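Long-range contacts in putative outer membrane protein (LpxR) (PDB 3FID), which removes acyl chains from lipid A as a lipopolysaccharide-modifying enzyme of the outer membrane: residues Asp253-Gly258 against Lys274-Phe279; Arg226-Asn231 against Val246-Thr251; Asp190-Ser195 against His209-Gly214. All blocks are in the same frame, centred on the assembly; numbering follows the deposited sequence.

Interaction 1. Residues Asp253-Gly258 against Lys274-Phe279; sequences DEYRVG and KVTSEF. With CXE (pentaethylene glycol monodecyl ether), chain L; CXE (pentaethylene glycol monodecyl ether), chain J.
Tyr255 pairs with Lys274 as an antiparallel hydrogen-bonded pair, and Glu254 with Val275 as the non-hydrogen-bonded pair beside it. Tyr255 N donates to Lys274 O at 2.8 Å, and Lys274 N donates back to Tyr255 O. Thr276 N reaches Asp253 O at 2.9 Å. The bond from Asp253 N goes to a side chain instead: it meets Thr276 OG1 at 2.9 Å, almost straight at 174°. The Thr276 torsion (chi1 69°) sets OG1 between the backbone N and the carbonyl carbon, facing Asp253, and lays CG2 against Asp253 CB. The hydrogen bonding thus continues one residue beyond strand 266-275, with the threonine hydroxyl standing in for a backbone carbonyl. The carboxylate of Asp253 forms a salt bridge with Arg225.

These strands form a beta hairpin in the wall of an outer-membrane beta barrel. Tyr255 and Lys274 share the detergent-facing side and point the same way, side by side. The bent lysine chain brings CE to 4.0 Å from Tyr255 CD2, while its NZ makes a salt bridge with Asp284. Thr276 CG2 lies at the edge of the tyrosine ring. The glycol part of a detergent crosses one face of that ring, with its C13 offset toward the rim. Its C15 comes to 3.5 Å from Tyr255 OH. In the decyl tail of the same molecule, C8 rests on Val257 CG2, and Val257 CG1 meets C1 of a second detergent.

The side chains of Glu254 and Val275 lie on the other side of the strands. Val275 CG2 is 3.9 Å from Glu254 OE1. With chi1 at 180° and an extended chain, Glu254 carries OE2 to Arg256 NE at 2.6 Å, in the guanidinium plane. Glu254 OE1 makes a salt bridge with Arg226.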
loop_
_atom_site.group_PDB
_atom_site.type_symbol
_atom_site.label_atom_id
_atom_site.label_comp_id
_atom_site.label_asym_id
_atom_site.label_seq_id
_atom_site.Cartn_x
_atom_site.Cartn_y
_atom_site.Cartn_z
ATOM N N ASP A 253 -11.676 -1.578 -5.946
ATOM C CA ASP A 253 -11.853 -1.974 -4.548
ATOM C C ASP A 253 -10.565 -2.551 -4.022
ATOM O O ASP A 253 -9.863 -3.277 -4.741
ATOM C CB ASP A 253 -12.933 -3.049 -4.424
ATOM C CG ASP A 253 -14.306 -2.541 -4.789
ATOM O OD1 ASP A 253 -14.507 -1.315 -4.784
ATOM O OD2 ASP A 253 -15.179 -3.386 -5.083
ATOM N N GLU A 254 -10.259 -2.237 -2.764
ATOM C CA GLU A 254 -9.088 -2.797 -2.075
ATOM C C GLU A 254 -9.495 -3.483 -0.766
ATOM O O GLU A 254 -10.141 -2.862 0.103
ATOM C CB GLU A 254 -8.043 -1.716 -1.785
ATOM C CG GLU A 254 -6.770 -2.271 -1.054
ATOM C CD GLU A 254 -5.689 -1.237 -0.903
ATOM O OE1 GLU A 254 -5.397 -0.558 -1.894
ATOM O OE2 GLU A 254 -5.097 -1.129 0.195
ATOM N N TYR A 255 -9.121 -4.751 -0.634
ATOM C CA TYR A 255 -9.417 -5.551 0.557
ATOM C C TYR A 255 -8.139 -5.764 1.345
ATOM O O TYR A 255 -7.081 -6.000 0.758
ATOM C CB TYR A 255 -9.948 -6.922 0.131
ATOM C CG TYR A 255 -11.287 -6.843 -0.531
ATOM C CD1 TYR A 255 -12.447 -7.068 0.210
ATOM C CD2 TYR A 255 -11.414 -6.550 -1.907
ATOM C CE1 TYR A 255 -13.694 -7.017 -0.375
ATOM C CE2 TYR A 255 -12.673 -6.494 -2.509
ATOM C CZ TYR A 255 -13.805 -6.715 -1.726
ATOM O OH TYR A 255 -15.083 -6.649 -2.259
ATOM N N ARG A 256 -8.222 -5.697 2.675
ATOM C CA ARG A 256 -7.042 -5.888 3.525
ATOM C C ARG A 256 -7.492 -6.694 4.737
ATOM O O ARG A 256 -8.476 -6.331 5.388
ATOM C CB ARG A 256 -6.443 -4.555 4.027
ATOM C CG ARG A 256 -6.072 -3.544 2.951
ATOM C CD ARG A 256 -5.133 -2.434 3.496
ATOM N NE ARG A 256 -4.228 -2.105 2.388
ATOM C CZ ARG A 256 -2.913 -2.349 2.295
ATOM N NH1 ARG A 256 -2.307 -1.995 1.182
ATOM N NH2 ARG A 256 -2.186 -2.894 3.286
ATOM N N VAL A 257 -6.792 -7.790 5.002
ATOM C CA VAL A 257 -7.029 -8.601 6.164
ATOM C C VAL A 257 -5.670 -8.817 6.809
ATOM O O VAL A 257 -4.702 -9.236 6.132
ATOM C CB VAL A 257 -7.657 -9.972 5.738
ATOM C CG1 VAL A 257 -7.665 -10.956 6.909
ATOM C CG2 VAL A 257 -9.057 -9.762 5.088
ATOM N N GLY A 258 -5.558 -8.558 8.111
ATOM C CA GLY A 258 -4.254 -8.710 8.725
ATOM C C GLY A 258 -4.215 -8.657 10.227
ATOM O O GLY A 258 -5.254 -8.635 10.883
ATOM N N LYS A 274 -5.919 -7.512 -1.502
ATOM C CA LYS A 274 -6.359 -7.697 -2.886
ATOM C C LYS A 274 -6.826 -6.372 -3.468
ATOM O O LYS A 274 -7.592 -5.636 -2.843
ATOM C CB LYS A 274 -7.491 -8.726 -3.006
ATOM C CG LYS A 274 -7.829 -9.071 -4.492
ATOM C CD LYS A 274 -9.015 -9.993 -4.626
ATOM C CE LYS A 274 -10.310 -9.168 -4.782
ATOM N NZ LYS A 274 -11.392 -10.022 -5.359
ATOM N N VAL A 275 -6.391 -6.088 -4.694
ATOM C CA VAL A 275 -6.879 -4.921 -5.394
ATOM C C VAL A 275 -7.652 -5.426 -6.631
ATOM O O VAL A 275 -7.128 -6.276 -7.374
ATOM C CB VAL A 275 -5.697 -3.988 -5.778
ATOM C CG1 VAL A 275 -6.165 -2.829 -6.673
ATOM C CG2 VAL A 275 -4.988 -3.420 -4.471
ATOM N N THR A 276 -8.883 -4.965 -6.822
ATOM C CA THR A 276 -9.650 -5.394 -8.003
ATOM C C THR A 276 -9.095 -4.786 -9.299
ATOM O O THR A 276 -8.389 -3.784 -9.271
ATOM C CB THR A 276 -11.184 -5.188 -7.876
ATOM O OG1 THR A 276 -11.506 -3.793 -7.881
ATOM C CG2 THR A 276 -11.699 -5.867 -6.585
ATOM N N SER A 277 -9.377 -5.428 -10.423
ATOM C CA SER A 277 -8.845 -5.007 -11.709
ATOM C C SER A 277 -8.744 -3.481 -11.881
ATOM O O SER A 277 -9.752 -2.767 -11.871
ATOM C CB SER A 277 -9.695 -5.579 -12.854
ATOM O OG SER A 277 -9.061 -5.303 -14.097
ATOM N N GLU A 278 -7.539 -2.990 -12.114
ATOM C CA GLU A 278 -7.354 -1.529 -12.345
ATOM C C GLU A 278 -7.493 -1.047 -13.798
ATOM O O GLU A 278 -7.422 0.155 -14.074
ATOM C CB GLU A 278 -5.995 -1.109 -11.780
ATOM C CG GLU A 278 -5.966 -1.300 -10.254
ATOM C CD GLU A 278 -4.718 -0.688 -9.643
ATOM O OE1 GLU A 278 -3.648 -1.262 -9.823
ATOM O OE2 GLU A 278 -4.824 0.374 -8.995
ATOM N N PHE A 279 -7.667 -1.990 -14.721
ATOM C CA PHE A 279 -7.899 -1.637 -16.121
ATOM C C PHE A 279 -8.695 -2.705 -16.838
ATOM O O PHE A 279 -8.752 -3.878 -16.414
ATOM C CB PHE A 279 -6.595 -1.324 -16.876
ATOM C CG PHE A 279 -5.547 -2.372 -16.739
ATOM C CD1 PHE A 279 -4.688 -2.382 -15.624
ATOM C CD2 PHE A 279 -5.370 -3.344 -17.731
ATOM C CE1 PHE A 279 -3.712 -3.354 -15.498
ATOM C CE2 PHE A 279 -4.372 -4.334 -17.598
ATOM C CZ PHE A 279 -3.558 -4.333 -16.497
HETATM C C1 CXE L . -18.274 -3.545 6.161
HETATM C C2 CXE L . -17.195 -3.991 7.134
HETATM C C3 CXE L . -15.888 -4.242 6.397
HETATM C C4 CXE L . -15.482 -5.708 6.375
HETATM C C5 CXE L . -15.096 -6.119 4.954
HETATM C C6 CXE L . -13.770 -6.879 4.913
HETATM C C7 CXE L . -13.760 -7.864 3.767
HETATM C C8 CXE L . -12.458 -8.623 3.690
HETATM C C9 CXE L . -12.712 -10.050 3.244
HETATM C C10 CXE L . -12.049 -10.386 1.909
HETATM O O11 CXE L . -12.847 -11.365 1.248
HETATM C C12 CXE L . -12.398 -11.735 -0.059
HETATM C C13 CXE L . -12.791 -10.718 -1.127
HETATM O O14 CXE L . -14.183 -10.828 -1.436
HETATM C C15 CXE L . -14.555 -10.077 -2.596
HETATM C C1 CXE J . -5.598 -12.177 9.801
HETATM C C2 CXE J . -4.222 -12.687 9.434
HETATM C C3 CXE J . -4.255 -14.204 9.372
HETATM C C4 CXE J . -2.957 -14.754 8.812
HETATM C C5 CXE J . -2.964 -16.273 8.853
HETATM C C6 CXE J . -1.704 -16.819 8.197
HETATM C C7 CXE J . -1.421 -18.267 8.591
HETATM C C8 CXE J . 0.039 -18.586 8.312
HETATM C C9 CXE J . 0.239 -20.053 7.971
HETATM C C10 CXE J . 1.717 -20.340 7.754
HETATM O O11 CXE J . 1.922 -21.730 7.970
HETATM C C12 CXE J . 3.294 -22.118 7.859
HETATM C C13 CXE J . 3.331 -23.637 7.773
#

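Interaction 2. Residues Arg226-Asn231 against Val246-Thr251; sequences REVDKN and VDINKT
The antiparallel barrel ladder of strands 215-228 and 251-263 reaches its end here, in the non-hydrogen-bonded pair of Glu227 and Thr251. Just beyond, Asp229 and Lys230 form a classic beta bulge opposite Gln177, and the chain turns a corner. The contact is at the surface and lies away from the zinc sites.

Val228 N donates to Lys250 O at 2.7 Å. The same carbonyl oxygen lies 3.2 Å from Glu227 CA, a CA-H...O contact. Beside this backbone bond the two exposed side chains meet. Thr251 OG1 donates to Glu227 OE2 at 2.9 Å, on the syn side, 22° out of the carboxylate plane. Glu227 reaches it by a bend at chi2 (68°), which folds the carboxylate over toward the threonine. Lys250 CB packs near Glu227 OE1, but the amine leads away and makes no ion pair with it.

The side chain of Arg226 starts away from the loop, and Tyr178 meets its guanidinium in a cation-pi contact.

Leu234 and Gln235 of helix 232-235 touch Ile248. The end of the isoleucine makes the apolar part of the contact: Ile248 CD1 is 4.1 Å from Val228 CG1 and equally far from Val228 O.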
loop_
_atom_site.group_PDB
_atom_site.type_symbol
_atom_site.label_atom_id
_atom_site.label_comp_id
_atom_site.label_asym_id
_atom_site.label_seq_id
_atom_site.Cartn_x
_atom_site.Cartn_y
_atom_site.Cartn_z
ATOM N N ARG A 226 -12.527 2.812 -4.322
ATOM C CA ARG A 226 -12.145 4.136 -4.811
ATOM C C ARG A 226 -12.528 4.449 -6.233
ATOM O O ARG A 226 -12.589 3.560 -7.091
ATOM C CB ARG A 226 -10.674 4.431 -4.552
ATOM C CG ARG A 226 -9.754 3.386 -5.060
ATOM C CD ARG A 226 -8.387 3.642 -4.399
ATOM N NE ARG A 226 -7.311 2.976 -5.104
ATOM C CZ ARG A 226 -6.646 1.904 -4.659
ATOM N NH1 ARG A 226 -5.639 1.407 -5.380
ATOM N NH2 ARG A 226 -6.954 1.343 -3.506
ATOM N N GLU A 227 -12.860 5.718 -6.448
ATOM C CA GLU A 227 -13.244 6.224 -7.763
ATOM C C GLU A 227 -12.031 6.955 -8.298
ATOM O O GLU A 227 -11.613 7.958 -7.739
ATOM C CB GLU A 227 -14.423 7.175 -7.634
ATOM C CG GLU A 227 -15.082 7.493 -8.941
ATOM C CD GLU A 227 -15.805 6.279 -9.561
ATOM O OE1 GLU A 227 -16.196 6.430 -10.743
ATOM O OE2 GLU A 227 -15.956 5.204 -8.884
ATOM N N VAL A 228 -11.462 6.417 -9.369
ATOM C CA VAL A 228 -10.112 6.775 -9.786
ATOM C C VAL A 228 -10.200 7.785 -10.943
ATOM O O VAL A 228 -10.858 7.524 -11.970
ATOM C CB VAL A 228 -9.316 5.507 -10.211
ATOM C CG1 VAL A 228 -7.896 5.884 -10.696
ATOM C CG2 VAL A 228 -9.228 4.504 -9.044
ATOM N N ASP A 229 -9.560 8.930 -10.747
ATOM C CA ASP A 229 -9.442 9.950 -11.769
ATOM C C ASP A 229 -8.114 9.809 -12.520
ATOM O O ASP A 229 -8.060 9.891 -13.759
ATOM C CB ASP A 229 -9.542 11.349 -11.138
ATOM C CG ASP A 229 -9.372 12.462 -12.175
ATOM O OD1 ASP A 229 -8.451 13.297 -12.008
ATOM O OD2 ASP A 229 -10.142 12.478 -13.174
ATOM N N LYS A 230 -7.027 9.610 -11.777
ATOM C CA LYS A 230 -5.692 9.472 -12.383
ATOM C C LYS A 230 -4.931 8.298 -11.810
ATOM O O LYS A 230 -4.981 8.038 -10.610
ATOM C CB LYS A 230 -4.809 10.708 -12.124
ATOM C CG LYS A 230 -5.317 12.026 -12.696
ATOM C CD LYS A 230 -4.194 13.092 -12.555
ATOM C CE LYS A 230 -4.628 14.462 -13.043
ATOM N NZ LYS A 230 -4.960 15.391 -11.925
ATOM N N ASN A 231 -4.166 7.630 -12.665
ATOM C CA ASN A 231 -3.150 6.685 -12.197
ATOM C C ASN A 231 -2.077 6.680 -13.283
ATOM O O ASN A 231 -2.226 5.992 -14.296
ATOM C CB ASN A 231 -3.751 5.301 -12.014
ATOM C CG ASN A 231 -2.749 4.289 -11.516
ATOM O OD1 ASN A 231 -1.545 4.459 -11.669
ATOM N ND2 ASN A 231 -3.245 3.227 -10.905
ATOM N N VAL A 246 -3.225 0.688 -21.583
ATOM C CA VAL A 246 -4.480 0.167 -21.020
ATOM C C VAL A 246 -5.554 1.240 -20.916
ATOM O O VAL A 246 -5.242 2.425 -20.981
ATOM C CB VAL A 246 -4.264 -0.401 -19.592
ATOM C CG1 VAL A 246 -3.151 -1.423 -19.567
ATOM C CG2 VAL A 246 -3.953 0.731 -18.590
ATOM N N ASP A 247 -6.809 0.805 -20.750
ATOM C CA ASP A 247 -7.930 1.658 -20.391
ATOM C C ASP A 247 -8.245 1.461 -18.892
ATOM O O ASP A 247 -8.731 0.393 -18.493
ATOM C CB ASP A 247 -9.165 1.267 -21.230
ATOM C CG ASP A 247 -8.993 1.605 -22.703
ATOM O OD1 ASP A 247 -8.649 2.770 -22.995
ATOM O OD2 ASP A 247 -9.175 0.713 -23.554
ATOM N N ILE A 248 -7.975 2.475 -18.076
ATOM C CA ILE A 248 -8.162 2.322 -16.615
ATOM C C ILE A 248 -9.619 2.044 -16.266
ATOM O O ILE A 248 -10.525 2.462 -16.985
ATOM C CB ILE A 248 -7.656 3.538 -15.773
ATOM C CG1 ILE A 248 -8.522 4.791 -15.989
ATOM C CG2 ILE A 248 -6.178 3.788 -16.054
ATOM C CD1 ILE A 248 -8.482 5.770 -14.779
ATOM N N ASN A 249 -9.828 1.293 -15.184
ATOM C CA ASN A 249 -11.163 1.121 -14.624
ATOM C C ASN A 249 -11.314 2.206 -13.581
ATOM O O ASN A 249 -10.401 2.437 -12.772
ATOM C CB ASN A 249 -11.301 -0.227 -13.939
ATOM C CG ASN A 249 -11.481 -1.364 -14.911
ATOM O OD1 ASN A 249 -11.998 -1.193 -16.019
ATOM N ND2 ASN A 249 -11.102 -2.562 -14.478
ATOM N N LYS A 250 -12.449 2.878 -13.616
ATOM C CA LYS A 250 -12.678 4.003 -12.736
ATOM C C LYS A 250 -13.072 3.605 -11.315
ATOM O O LYS A 250 -12.943 4.412 -10.411
ATOM C CB LYS A 250 -13.702 4.954 -13.360
ATOM C CG LYS A 250 -13.184 5.438 -14.735
ATOM C CD LYS A 250 -13.349 6.921 -14.899
ATOM C CE LYS A 250 -14.561 7.277 -15.751
ATOM N NZ LYS A 250 -14.270 7.173 -17.202
ATOM N N THR A 251 -13.555 2.381 -11.126
ATOM C CA THR A 251 -13.922 1.888 -9.799
ATOM C C THR A 251 -13.027 0.724 -9.414
ATOM O O THR A 251 -12.944 -0.296 -10.127
ATOM C CB THR A 251 -15.421 1.492 -9.732
ATOM O OG1 THR A 251 -16.203 2.597 -10.199
ATOM C CG2 THR A 251 -15.807 1.202 -8.330
#

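Interaction 3. Residues Asp190-Ser195 against His209-Gly214; sequences DKTFNS and HTQKEG
Asp190 N-caps the short helix 191-194, and the same carboxylate oxygen ties the helix to the 209-214 loop. Both lie in the connection between barrel strands 176-188 and 215-228. Asp190 OD1 accepts three bonds: from Thr210 OG1 at 2.8 Å, from Phe193 N, the capping bond, at 3.0 Å, and from Gln211 N at 3.3 Å. All three donors stand out of the carboxylate plane, Thr210 OG1 the farthest at 73°. Together they would probably fix the rotation of the carboxylate and favour its negative charge. The other oxygen, Asp190 OD2, takes a bond from a water. That water also donates to Gln211 OE1 and accepts from Thr192 N, bridging helix and loop.

Thr210 is itself held in an ST turn, in which its OG1 accepts from Lys212 N. The Lys212 amine leads away to Glu213 O and Leu215 O.

Thr192 OG1 packs 3.4 Å from Gln211 CG. Arg98 and the backbone of Asp47 bind the two ring nitrogens of His209, which holds the imidazole against Thr192. The His209 side chain is about 6 Å from that of Asp44, a zinc ligand. Thr192 CG2 sits over the centre of the His209 ring in a CH-pi contact, 3.5 Å from the centroid and 10° off the normal.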
loop_
_atom_site.group_PDB
_atom_site.type_symbol
_atom_site.label_atom_id
_atom_site.label_comp_id
_atom_site.label_asym_id
_atom_site.label_seq_id
_atom_site.Cartn_x
_atom_site.Cartn_y
_atom_site.Cartn_z
ATOM N N ASP A 190 -5.759 -2.286 22.163
ATOM C CA ASP A 190 -5.547 -0.859 22.238
ATOM C C ASP A 190 -6.512 -0.069 21.367
ATOM O O ASP A 190 -6.535 -0.238 20.148
ATOM C CB ASP A 190 -4.086 -0.470 21.914
ATOM C CG ASP A 190 -3.822 1.006 22.160
ATOM O OD1 ASP A 190 -3.448 1.747 21.215
ATOM O OD2 ASP A 190 -4.032 1.457 23.312
ATOM N N LYS A 191 -7.297 0.800 22.003
ATOM C CA LYS A 191 -8.290 1.634 21.308
ATOM C C LYS A 191 -7.687 2.524 20.191
ATOM O O LYS A 191 -8.270 2.633 19.092
ATOM C CB LYS A 191 -9.077 2.495 22.329
ATOM C CG LYS A 191 -9.876 3.636 21.696
ATOM C CD LYS A 191 -10.541 4.540 22.768
ATOM C CE LYS A 191 -11.505 5.524 22.121
ATOM N NZ LYS A 191 -12.817 4.889 21.847
ATOM N N THR A 192 -6.541 3.161 20.473
ATOM C CA THR A 192 -5.930 4.112 19.526
ATOM C C THR A 192 -5.418 3.344 18.284
ATOM O O THR A 192 -5.683 3.741 17.140
ATOM C CB THR A 192 -4.757 4.895 20.180
ATOM O OG1 THR A 192 -5.245 5.630 21.318
ATOM C CG2 THR A 192 -4.147 5.899 19.173
ATOM N N PHE A 193 -4.680 2.263 18.545
ATOM C CA PHE A 193 -4.108 1.428 17.483
ATOM C C PHE A 193 -5.222 0.818 16.622
ATOM O O PHE A 193 -5.126 0.790 15.390
ATOM C CB PHE A 193 -3.193 0.344 18.090
ATOM C CG PHE A 193 -2.463 -0.543 17.055
ATOM C CD1 PHE A 193 -2.011 -0.020 15.824
ATOM C CD2 PHE A 193 -2.195 -1.886 17.346
ATOM C CE1 PHE A 193 -1.328 -0.848 14.891
ATOM C CE2 PHE A 193 -1.505 -2.690 16.440
ATOM C CZ PHE A 193 -1.092 -2.174 15.200
ATOM N N ASN A 194 -6.297 0.371 17.266
ATOM C CA ASN A 194 -7.401 -0.216 16.496
ATOM C C ASN A 194 -7.975 0.686 15.409
ATOM O O ASN A 194 -8.373 0.176 14.349
ATOM C CB ASN A 194 -8.530 -0.689 17.420
ATOM C CG ASN A 194 -8.271 -2.056 18.000
ATOM O OD1 ASN A 194 -7.248 -2.699 17.722
ATOM N ND2 ASN A 194 -9.209 -2.521 18.839
ATOM N N SER A 195 -8.051 2.000 15.666
ATOM C CA SER A 195 -8.615 2.947 14.672
ATOM C C SER A 195 -7.586 3.430 13.652
ATOM O O SER A 195 -7.935 4.161 12.736
ATOM C CB SER A 195 -9.287 4.166 15.342
ATOM O OG SER A 195 -8.311 5.052 15.864
ATOM N N HIS A 209 0.223 3.937 15.606
ATOM C CA HIS A 209 -0.128 4.974 16.584
ATOM C C HIS A 209 -0.738 4.228 17.753
ATOM O O HIS A 209 -1.821 3.664 17.627
ATOM C CB HIS A 209 -1.153 5.946 15.991
ATOM C CG HIS A 209 -1.498 7.094 16.895
ATOM N ND1 HIS A 209 -2.626 7.861 16.720
ATOM C CD2 HIS A 209 -0.870 7.592 17.989
ATOM C CE1 HIS A 209 -2.673 8.798 17.654
ATOM N NE2 HIS A 209 -1.630 8.644 18.450
ATOM N N THR A 210 -0.033 4.167 18.872
ATOM C CA THR A 210 -0.549 3.415 20.011
ATOM C C THR A 210 -0.262 4.084 21.334
ATOM O O THR A 210 0.738 4.780 21.478
ATOM C CB THR A 210 -0.007 1.965 20.059
ATOM O OG1 THR A 210 -0.719 1.233 21.072
ATOM C CG2 THR A 210 1.500 1.928 20.358
ATOM N N GLN A 211 -1.150 3.846 22.300
ATOM C CA GLN A 211 -0.916 4.245 23.692
ATOM C C GLN A 211 -0.171 3.126 24.453
ATOM O O GLN A 211 0.604 3.390 25.374
ATOM C CB GLN A 211 -2.243 4.623 24.372
ATOM C CG GLN A 211 -2.935 5.907 23.776
ATOM C CD GLN A 211 -4.128 6.442 24.629
ATOM O OE1 GLN A 211 -5.006 5.676 25.076
ATOM N NE2 GLN A 211 -4.160 7.771 24.841
ATOM N N LYS A 212 -0.338 1.892 23.985
ATOM C CA LYS A 212 -0.004 0.669 24.728
ATOM C C LYS A 212 1.491 0.387 24.939
ATOM O O LYS A 212 2.301 0.540 24.034
ATOM C CB LYS A 212 -0.702 -0.530 24.049
ATOM C CG LYS A 212 -0.713 -1.848 24.826
ATOM C CD LYS A 212 -1.533 -1.799 26.112
ATOM C CE LYS A 212 -1.717 -3.213 26.713
ATOM N NZ LYS A 212 -0.431 -3.951 26.984
ATOM N N GLU A 213 1.838 -0.023 26.158
ATOM C CA GLU A 213 3.154 -0.577 26.459
ATOM C C GLU A 213 3.000 -2.049 26.794
ATOM O O GLU A 213 1.949 -2.471 27.268
ATOM C CB GLU A 213 3.797 0.150 27.641
ATOM C CG GLU A 213 3.892 1.662 27.461
ATOM C CD GLU A 213 4.768 2.332 28.512
ATOM O OE1 GLU A 213 5.097 1.692 29.540
ATOM O OE2 GLU A 213 5.129 3.510 28.296
ATOM N N GLY A 214 4.053 -2.824 26.578
ATOM C CA GLY A 214 3.993 -4.267 26.765
ATOM C C GLY A 214 3.398 -4.966 25.554
ATOM O O GLY A 214 3.780 -4.680 24.417
HETATM O O HOH W 1 -5.717 3.707 23.274
#

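Interactions 1 and 2 touch each other, and both use strand 251-263. Interaction 1 pairs it with 266-275, and interaction 2 pairs its first residue with the end of 215-228. Interaction 1 is the buried one, in the barrel wall, with detergent against the Tyr255 side and salt bridges on both sides of the strands. Interaction 2 lies at the surface, where the ladder ends and a loop takes over. Glu278 O and Asn249 N join the two by a probable hydrogen bond at 2.9 Å. Interaction 3 touches neither: its nearest atoms are about 17 Å from interaction 2 and about 9 Å from interaction 1. It is partly buried and relies on one carboxylate and a water, without strand pairing.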